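Local coordinates for F5/8 type C domain protein (Bacteroides ovatus, PDB 4ZRX) that is a putative alpha-L-fucosidase, probably hydrolysing terminal alpha-L-fucose from glycans with a TIM-barrel domain that is followed by an F5/8 type C domain, at residues C103-T107 with G124-K128; F47-G51 with G294-H298; K494-L498 with K555-I561. All blocks are in the same frame, centred on the assembly; numbering follows the deposited sequence.

Interaction 1: residues C103-T107 with G124-K128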
loop_
_atom_site.group_PDB
_atom_site.type_symbol
_atom_site.label_atom_id
_atom_site.label_comp_id
_atom_site.label_asym_id
_atom_site.label_seq_id
_atom_site.Cartn_x
_atom_site.Cartn_y
_atom_site.Cartn_z
ATOM N N CYS A 103 -8.258 3.769 24.856
ATOM C CA CYS A 103 -9.448 4.153 24.086
ATOM C C CYS A 103 -9.468 5.644 23.832
ATOM O O CYS A 103 -9.358 6.451 24.769
ATOM C CB CYS A 103 -10.702 3.731 24.810
ATOM S SG CYS A 103 -10.768 1.963 24.971
ATOM N N LEU A 104 -9.730 6.018 22.560
ATOM C CA LEU A 104 -9.864 7.413 22.148
ATOM C C LEU A 104 -11.210 8.103 22.408
ATOM O O LEU A 104 -11.382 9.239 22.055
ATOM C CB LEU A 104 -9.539 7.516 20.634
ATOM C CG LEU A 104 -8.107 7.234 20.217
ATOM C CD1 LEU A 104 -7.932 7.589 18.781
ATOM C CD2 LEU A 104 -7.152 8.015 21.022
ATOM N N TRP A 105 -12.128 7.402 23.054
ATOM C CA TRP A 105 -13.402 7.919 23.449
ATOM C C TRP A 105 -13.592 7.495 24.934
ATOM O O TRP A 105 -13.007 6.481 25.406
ATOM C CB TRP A 105 -14.519 7.356 22.590
ATOM C CG TRP A 105 -14.915 5.935 22.898
ATOM C CD1 TRP A 105 -16.085 5.543 23.435
ATOM C CD2 TRP A 105 -14.210 4.710 22.562
ATOM N NE1 TRP A 105 -16.124 4.193 23.565
ATOM C CE2 TRP A 105 -14.996 3.647 23.029
ATOM C CE3 TRP A 105 -12.985 4.411 21.952
ATOM C CZ2 TRP A 105 -14.614 2.305 22.915
ATOM C CZ3 TRP A 105 -12.560 3.073 21.890
ATOM C CH2 TRP A 105 -13.387 2.040 22.350
ATOM N N PRO A 106 -14.412 8.266 25.657
ATOM C CA PRO A 106 -14.617 7.989 27.106
ATOM C C PRO A 106 -15.551 6.819 27.303
ATOM O O PRO A 106 -16.754 6.989 27.649
ATOM C CB PRO A 106 -15.263 9.275 27.625
ATOM C CG PRO A 106 -15.957 9.889 26.429
ATOM C CD PRO A 106 -15.056 9.516 25.219
ATOM N N THR A 107 -15.037 5.637 27.072
ATOM C CA THR A 107 -15.789 4.406 27.224
ATOM C C THR A 107 -16.207 4.174 28.688
ATOM O O THR A 107 -15.472 4.461 29.617
ATOM C CB THR A 107 -14.956 3.234 26.726
ATOM O OG1 THR A 107 -15.662 1.994 26.853
ATOM C CG2 THR A 107 -13.621 3.114 27.424
ATOM N N GLY A 124 -12.494 15.065 26.743
ATOM C CA GLY A 124 -12.415 14.883 25.306
ATOM C C GLY A 124 -12.961 13.571 24.766
ATOM O O GLY A 124 -13.126 12.563 25.482
ATOM N N ASP A 125 -13.182 13.570 23.448
ATOM C CA ASP A 125 -13.579 12.373 22.772
ATOM C C ASP A 125 -13.128 12.527 21.298
ATOM O O ASP A 125 -13.692 13.307 20.545
ATOM C CB ASP A 125 -15.100 12.245 22.865
ATOM C CG ASP A 125 -15.624 10.983 22.196
ATOM O OD1 ASP A 125 -14.896 10.413 21.323
ATOM O OD2 ASP A 125 -16.792 10.627 22.505
ATOM N N VAL A 126 -12.056 11.831 20.945
ATOM C CA VAL A 126 -11.461 11.986 19.597
ATOM C C VAL A 126 -12.431 11.458 18.567
ATOM O O VAL A 126 -12.538 11.995 17.474
ATOM C CB VAL A 126 -10.150 11.266 19.469
ATOM C CG1 VAL A 126 -9.560 11.441 18.090
ATOM C CG2 VAL A 126 -9.149 11.810 20.538
ATOM N N VAL A 127 -13.089 10.364 18.921
ATOM C CA VAL A 127 -14.024 9.724 17.999
ATOM C C VAL A 127 -15.159 10.694 17.681
ATOM O O VAL A 127 -15.559 10.846 16.529
ATOM C CB VAL A 127 -14.533 8.387 18.564
ATOM C CG1 VAL A 127 -15.439 7.651 17.594
ATOM C CG2 VAL A 127 -13.380 7.444 18.979
ATOM N N LYS A 128 -15.663 11.383 18.699
ATOM C CA LYS A 128 -16.673 12.374 18.519
ATOM C C LYS A 128 -16.211 13.518 17.634
ATOM O O LYS A 128 -16.953 13.938 16.744
ATOM C CB LYS A 128 -17.127 12.908 19.889
ATOM C CG LYS A 128 -18.299 13.935 19.777
ATOM C CD LYS A 128 -18.801 14.374 21.170
ATOM C CE LYS A 128 -17.725 15.061 21.942
ATOM N NZ LYS A 128 -16.784 15.987 21.170
#

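Interaction 2: residues F47-G51 with G294-H298. With EDO (1,2-ethanediol), chain D.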
loop_
_atom_site.group_PDB
_atom_site.type_symbol
_atom_site.label_atom_id
_atom_site.label_comp_id
_atom_site.label_asym_id
_atom_site.label_seq_id
_atom_site.Cartn_x
_atom_site.Cartn_y
_atom_site.Cartn_z
ATOM N N PHE A 47 -6.646 5.573 6.443
ATOM C CA PHE A 47 -6.420 5.061 7.805
ATOM C C PHE A 47 -5.875 6.246 8.605
ATOM O O PHE A 47 -5.041 7.024 8.094
ATOM C CB PHE A 47 -5.359 3.964 7.775
ATOM C CG PHE A 47 -5.695 2.653 8.447
ATOM C CD1 PHE A 47 -6.445 2.555 9.592
ATOM C CD2 PHE A 47 -5.056 1.500 7.975
ATOM C CE1 PHE A 47 -6.648 1.280 10.189
ATOM C CE2 PHE A 47 -5.248 0.264 8.548
ATOM C CZ PHE A 47 -6.049 0.160 9.674
ATOM N N LEU A 48 -6.329 6.381 9.863
ATOM C CA LEU A 48 -5.793 7.295 10.819
ATOM C C LEU A 48 -5.307 6.552 12.062
ATOM O O LEU A 48 -6.101 6.228 12.974
ATOM C CB LEU A 48 -6.856 8.318 11.202
ATOM C CG LEU A 48 -7.402 9.200 10.086
ATOM C CD1 LEU A 48 -8.727 9.875 10.504
ATOM C CD2 LEU A 48 -6.369 10.261 9.705
ATOM N N HIS A 49 -4.034 6.221 12.109
ATOM C CA HIS A 49 -3.423 5.710 13.320
ATOM C C HIS A 49 -3.061 6.882 14.212
ATOM O O HIS A 49 -2.200 7.701 13.877
ATOM C CB HIS A 49 -2.204 4.862 13.027
ATOM C CG HIS A 49 -2.510 3.489 12.554
ATOM N ND1 HIS A 49 -3.053 3.224 11.320
ATOM C CD2 HIS A 49 -2.271 2.294 13.119
ATOM C CE1 HIS A 49 -3.190 1.923 11.181
ATOM N NE2 HIS A 49 -2.696 1.341 12.252
ATOM N N PHE A 50 -3.733 6.926 15.366
ATOM C CA PHE A 50 -3.614 7.989 16.331
ATOM C C PHE A 50 -3.954 7.419 17.691
ATOM O O PHE A 50 -4.863 6.606 17.856
ATOM C CB PHE A 50 -4.562 9.121 15.967
ATOM C CG PHE A 50 -4.382 10.338 16.826
ATOM C CD1 PHE A 50 -3.188 11.056 16.810
ATOM C CD2 PHE A 50 -5.430 10.782 17.609
ATOM C CE1 PHE A 50 -3.045 12.197 17.575
ATOM C CE2 PHE A 50 -5.259 11.889 18.422
ATOM C CZ PHE A 50 -4.086 12.626 18.387
ATOM N N GLY A 51 -3.167 7.760 18.691
ATOM C CA GLY A 51 -3.403 7.283 20.050
ATOM C C GLY A 51 -2.268 7.600 20.979
ATOM O O GLY A 51 -1.474 8.534 20.744
ATOM N N GLY A 294 6.375 3.908 9.358
ATOM C CA GLY A 294 5.559 3.426 10.454
ATOM C C GLY A 294 4.074 3.834 10.273
ATOM O O GLY A 294 3.753 4.654 9.428
ATOM N N TRP A 295 3.196 3.188 11.017
ATOM C CA TRP A 295 1.794 3.527 11.069
ATOM C C TRP A 295 1.505 4.732 11.909
ATOM O O TRP A 295 0.619 5.530 11.586
ATOM C CB TRP A 295 0.970 2.316 11.552
ATOM C CG TRP A 295 1.076 1.102 10.664
ATOM C CD1 TRP A 295 1.841 -0.013 10.875
ATOM C CD2 TRP A 295 0.367 0.898 9.459
ATOM N NE1 TRP A 295 1.664 -0.905 9.833
ATOM C CE2 TRP A 295 0.766 -0.353 8.942
ATOM C CE3 TRP A 295 -0.587 1.626 8.784
ATOM C CZ2 TRP A 295 0.200 -0.889 7.763
ATOM C CZ3 TRP A 295 -1.093 1.138 7.603
ATOM C CH2 TRP A 295 -0.723 -0.128 7.113
ATOM N N PHE A 296 2.147 4.835 13.075
ATOM C CA PHE A 296 1.945 5.982 13.924
ATOM C C PHE A 296 2.905 7.084 13.531
ATOM O O PHE A 296 3.861 6.851 12.781
ATOM C CB PHE A 296 2.072 5.620 15.398
ATOM C CG PHE A 296 0.887 4.860 15.913
ATOM C CD1 PHE A 296 0.829 3.490 15.788
ATOM C CD2 PHE A 296 -0.205 5.515 16.439
ATOM C CE1 PHE A 296 -0.287 2.775 16.242
ATOM C CE2 PHE A 296 -1.305 4.815 16.865
ATOM C CZ PHE A 296 -1.355 3.469 16.773
ATOM N N TYR A 297 2.582 8.291 13.958
ATOM C CA TYR A 297 3.390 9.462 13.635
ATOM C C TYR A 297 4.748 9.423 14.364
ATOM O O TYR A 297 4.797 9.268 15.606
ATOM C CB TYR A 297 2.669 10.731 13.984
ATOM C CG TYR A 297 3.535 11.898 13.674
ATOM C CD1 TYR A 297 3.584 12.456 12.380
ATOM C CD2 TYR A 297 4.346 12.421 14.661
ATOM C CE1 TYR A 297 4.451 13.499 12.094
ATOM C CE2 TYR A 297 5.206 13.521 14.410
ATOM C CZ TYR A 297 5.258 14.038 13.120
ATOM O OH TYR A 297 6.101 15.105 12.827
ATOM N N HIS A 298 5.828 9.599 13.602
ATOM C CA HIS A 298 7.153 9.805 14.198
ATOM C C HIS A 298 7.756 10.995 13.528
ATOM O O HIS A 298 7.840 11.023 12.311
ATOM C CB HIS A 298 8.049 8.615 13.931
ATOM C CG HIS A 298 7.458 7.351 14.410
ATOM N ND1 HIS A 298 7.459 6.990 15.739
ATOM C CD2 HIS A 298 6.769 6.396 13.750
ATOM C CE1 HIS A 298 6.780 5.856 15.871
ATOM N NE2 HIS A 298 6.350 5.478 14.682
HETATM C C1 EDO D . -2.909 -1.916 11.754
HETATM O O1 EDO D . -2.187 -1.292 12.815
HETATM C C2 EDO D . -1.924 -2.232 10.644
HETATM O O2 EDO D . -0.840 -3.004 11.185
HETATM O O HOH W 1 -0.118 9.075 15.036
#

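Interaction 3: residues K494-L498 with K555-I561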
loop_
_atom_site.group_PDB
_atom_site.type_symbol
_atom_site.label_atom_id
_atom_site.label_comp_id
_atom_site.label_asym_id
_atom_site.label_seq_id
_atom_site.Cartn_x
_atom_site.Cartn_y
_atom_site.Cartn_z
ATOM N N LYS A 494 30.718 21.486 -12.985
ATOM C CA LYS A 494 31.370 22.789 -12.786
ATOM C C LYS A 494 32.609 22.595 -11.929
ATOM O O LYS A 494 32.804 21.525 -11.344
ATOM C CB LYS A 494 30.429 23.805 -12.115
ATOM C CG LYS A 494 29.753 23.287 -10.816
ATOM C CD LYS A 494 29.021 24.405 -10.079
ATOM C CE LYS A 494 28.803 24.028 -8.633
ATOM N NZ LYS A 494 27.599 24.644 -8.047
ATOM N N THR A 495 33.438 23.642 -11.859
ATOM C CA THR A 495 34.571 23.679 -10.943
ATOM C C THR A 495 34.108 23.795 -9.500
ATOM O O THR A 495 33.376 24.728 -9.154
ATOM C CB THR A 495 35.467 24.917 -11.231
ATOM O OG1 THR A 495 36.000 24.798 -12.542
ATOM C CG2 THR A 495 36.598 25.030 -10.203
ATOM N N VAL A 496 34.538 22.860 -8.659
ATOM C CA VAL A 496 34.272 22.950 -7.227
ATOM C C VAL A 496 35.526 22.718 -6.408
ATOM O O VAL A 496 36.537 22.243 -6.923
ATOM C CB VAL A 496 33.197 21.918 -6.791
ATOM C CG1 VAL A 496 31.860 22.310 -7.414
ATOM C CG2 VAL A 496 33.616 20.452 -7.152
ATOM N N THR A 497 35.424 23.035 -5.122
ATOM C CA THR A 497 36.436 22.661 -4.165
ATOM C C THR A 497 35.875 21.576 -3.269
ATOM O O THR A 497 34.830 21.762 -2.634
ATOM C CB THR A 497 36.875 23.860 -3.383
ATOM O OG1 THR A 497 37.310 24.855 -4.320
ATOM C CG2 THR A 497 38.027 23.512 -2.444
ATOM N N LEU A 498 36.593 20.457 -3.212
ATOM C CA LEU A 498 36.174 19.268 -2.462
ATOM C C LEU A 498 36.871 19.117 -1.095
ATOM O O LEU A 498 38.069 19.347 -0.992
ATOM C CB LEU A 498 36.458 18.023 -3.285
ATOM C CG LEU A 498 35.866 17.938 -4.694
ATOM C CD1 LEU A 498 36.176 16.568 -5.243
ATOM C CD2 LEU A 498 34.376 18.241 -4.742
ATOM N N LYS A 555 42.116 21.078 0.773
ATOM C CA LYS A 555 41.017 21.414 -0.119
ATOM C C LYS A 555 41.462 21.089 -1.547
ATOM O O LYS A 555 42.575 21.403 -1.935
ATOM C CB LYS A 555 40.652 22.878 0.056
ATOM C CG LYS A 555 40.220 23.214 1.520
ATOM C CD LYS A 555 39.733 24.653 1.685
ATOM C CE LYS A 555 40.764 25.642 1.208
ATOM N NZ LYS A 555 40.399 27.006 1.658
ATOM N N VAL A 556 40.617 20.406 -2.313
ATOM C CA VAL A 556 41.012 19.870 -3.609
ATOM C C VAL A 556 40.125 20.492 -4.698
ATOM O O VAL A 556 38.912 20.259 -4.721
ATOM C CB VAL A 556 40.849 18.342 -3.587
ATOM C CG1 VAL A 556 40.996 17.708 -4.981
ATOM C CG2 VAL A 556 41.814 17.720 -2.619
ATOM N N GLN A 557 40.716 21.267 -5.600
ATOM C CA GLN A 557 39.947 21.855 -6.685
ATOM C C GLN A 557 39.756 20.799 -7.787
ATOM O O GLN A 557 40.682 20.030 -8.105
ATOM C CB GLN A 557 40.607 23.119 -7.208
ATOM C CG GLN A 557 39.593 24.102 -7.820
ATOM C CD GLN A 557 40.225 25.463 -8.135
ATOM O OE1 GLN A 557 41.121 25.910 -7.427
ATOM N NE2 GLN A 557 39.754 26.120 -9.186
ATOM N N ALA A 558 38.540 20.726 -8.333
ATOM C CA ALA A 558 38.250 19.722 -9.336
ATOM C C ALA A 558 37.044 20.066 -10.223
ATOM O O ALA A 558 36.095 20.736 -9.797
ATOM C CB ALA A 558 38.054 18.350 -8.685
ATOM N N ARG A 559 37.151 19.636 -11.473
ATOM C CA ARG A 559 36.050 19.632 -12.435
ATOM C C ARG A 559 35.700 18.192 -12.758
ATOM O O ARG A 559 34.511 17.855 -12.859
ATOM C CB ARG A 559 36.441 20.391 -13.705
ATOM C CG ARG A 559 35.492 20.256 -14.922
ATOM C CD ARG A 559 34.139 20.808 -14.623
ATOM N NE ARG A 559 33.168 20.459 -15.659
ATOM C CZ ARG A 559 32.604 21.313 -16.509
ATOM N NH1 ARG A 559 32.875 22.622 -16.486
ATOM N NH2 ARG A 559 31.720 20.848 -17.385
ATOM N N PHE A 560 36.733 17.366 -12.960
ATOM C CA PHE A 560 36.591 15.946 -13.257
ATOM C C PHE A 560 37.194 15.165 -12.104
ATOM O O PHE A 560 38.136 15.626 -11.482
ATOM C CB PHE A 560 37.320 15.548 -14.556
ATOM C CG PHE A 560 36.810 16.260 -15.807
ATOM C CD1 PHE A 560 37.243 17.556 -16.114
ATOM C CD2 PHE A 560 35.963 15.609 -16.709
ATOM C CE1 PHE A 560 36.789 18.226 -17.286
ATOM C CE2 PHE A 560 35.519 16.264 -17.893
ATOM C CZ PHE A 560 35.935 17.574 -18.171
ATOM N N ILE A 561 36.642 13.986 -11.814
ATOM C CA ILE A 561 37.243 13.083 -10.837
ATOM C C ILE A 561 37.360 11.737 -11.478
ATOM O O ILE A 561 36.634 11.425 -12.411
ATOM C CB ILE A 561 36.459 12.985 -9.507
ATOM C CG1 ILE A 561 35.034 12.417 -9.731
ATOM C CG2 ILE A 561 36.385 14.363 -8.864
ATOM C CD1 ILE A 561 34.209 12.348 -8.420
#

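Interaction 1: residues C103-T107 with G124-K128
The backbone amide of V126, in the first turn of helix 126-137, donates to the carbonyl oxygen of L104 (N to O 2.9 Å), pinning the irregular 103-107 loop to the helix start; beside it the CB atoms of L104 and V126 pack at 4.0 Å. V127 uses its CG2 branch, which reaches CB of W105 at 3.8 Å; a branched, wholly apolar residue suits this buried spot. The indole itself turns away from the helix: CG of W105 stands between its own backbone N and carbonyl carbon (chi1 76°), and NE1 finds E171 on helix 158-174.

D125 is the N-cap. Its OD1 accepts from K128 N at 2.9 Å, the amide coming from above the carboxylate plane, while OD2 is held by the hydroxyl of Y176. Thus fixed at both oxygens, the carboxylate rests against the loop, with CD of P106 3.4 Å from OD2 and the two side chains crossing at nearly a right angle. P106 centres an inverse gamma turn, a shape its fixed phi fits well.

The helix dipole would probably help stabilise the negative charge of D125, and the L104 carbonyl takes up a second amide of that first turn.

Interaction 2: residues F47-G51 with G294-H298
NE2 of H49 lies 2.7 Å from O1 of a bound 1,2-ethanediol, in a nearly straight hydrogen bond; the diol is probably a leftover of the crystallisation solution. The other ring nitrogen, ND1, is bonded to N328 on strand 324-328, so the imidazole is held at both nitrogens and its rotation is fixed.

Aromatic residues pack around it on several sides. The five-membered ring of W295 forms an offset stack with H49, the planes inclined by 29°, and CB of W295 sits over the imidazole face, 3.8 Å from the centroid, as a CH-pi contact. F296 is met differently: the imidazole turns its edge to the phenyl face, the planes at 89°, and CB of H49 stands almost centrally over the same phenyl ring. CG of H49 is anti to its carbonyl carbon (chi1 -78°), which carries the imidazole from that CB toward W295. F47 completes the cluster, its CD2 4.0 Å from CZ3 of W295, while CE1 of H49 lies over the centre of its ring.

Further along, a water accepts from the backbone N of Y297 and donates to the carbonyl oxygen of H49 (2.8 Å). The diol's O2 lies over the W295 indole, whose NE1 bonds to E230; E230 and H98 also bind the diol.

A flat histidine suits this place because one face packs on W295 and its edge on F296 while both nitrogens remain bonded. The polar, aromatic-walled pocket at the C-terminal end of strand 44-48, where TIM barrels carry their active sites, is consistent with a sugar-binding site, the diol perhaps occupying the place of substrate hydroxyls.

Interaction 3: residues K494-L498 with K555-I561
L498 extends CD1 toward CB of A558 (4.3 Å) and CG2 of I561 (4.2 Å), at the apolar centre of the contact. V496, L498, V556 and A558 share this face of the sheet; the small A558 leaves room for the leucine branch, and V582 and V584 of strand 580-584 pack on L498 as well.

Strands 495-498 and 555-558 run antiparallel, their axes at 160°. V496 with A558 and L498 with V556 are hydrogen-bonded pairs, the bond from V496 N to A558 O measuring 2.9 Å. T497 and Q557 form the non-hydrogen-bonded pair between them and point to the other, more exposed face, where polar residues fit; there CG2 of T495 touches NE2 of Q557 at 3.5 Å.

At the polar edge, CD of R559 lies 3.6 Å from the carbonyl carbon of K494, and K494 N sits over one guanidinium face. NE of R559 forms a salt bridge with D491; cutting R559 back to an alanine is likely to leave that carboxylate without its positive mate and to uncover the K494 backbone.

R559 and F560 both face S523 in a classic beta bulge where the chain turns between sheets, an arrangement fitting the beta-sandwich of F5/8 type C domains.

In the fold
Interactions 1 and 2 belong to the TIM-barrel-clan fucosidase region, their centres 16 Å apart, and they touch: CD1 of L104 packs on the carbonyl oxygen of F50 at 3.4 Å. Both segments of interaction 1 fall between the two of interaction 2, which brings together parts of the chain 243 residues apart. Strand 91-97, parallel partner of strand 44-48, leads into the loop of interaction 1, so the two contacts lie next to each other at the same end of the barrel strands. Interaction 3 comes later, in the F5/8 type C region, its centre 45 Å from that of interaction 2. The possible sugar pocket and this sandwich are thus well separated, consistent with an accessory module beside a hydrolase domain.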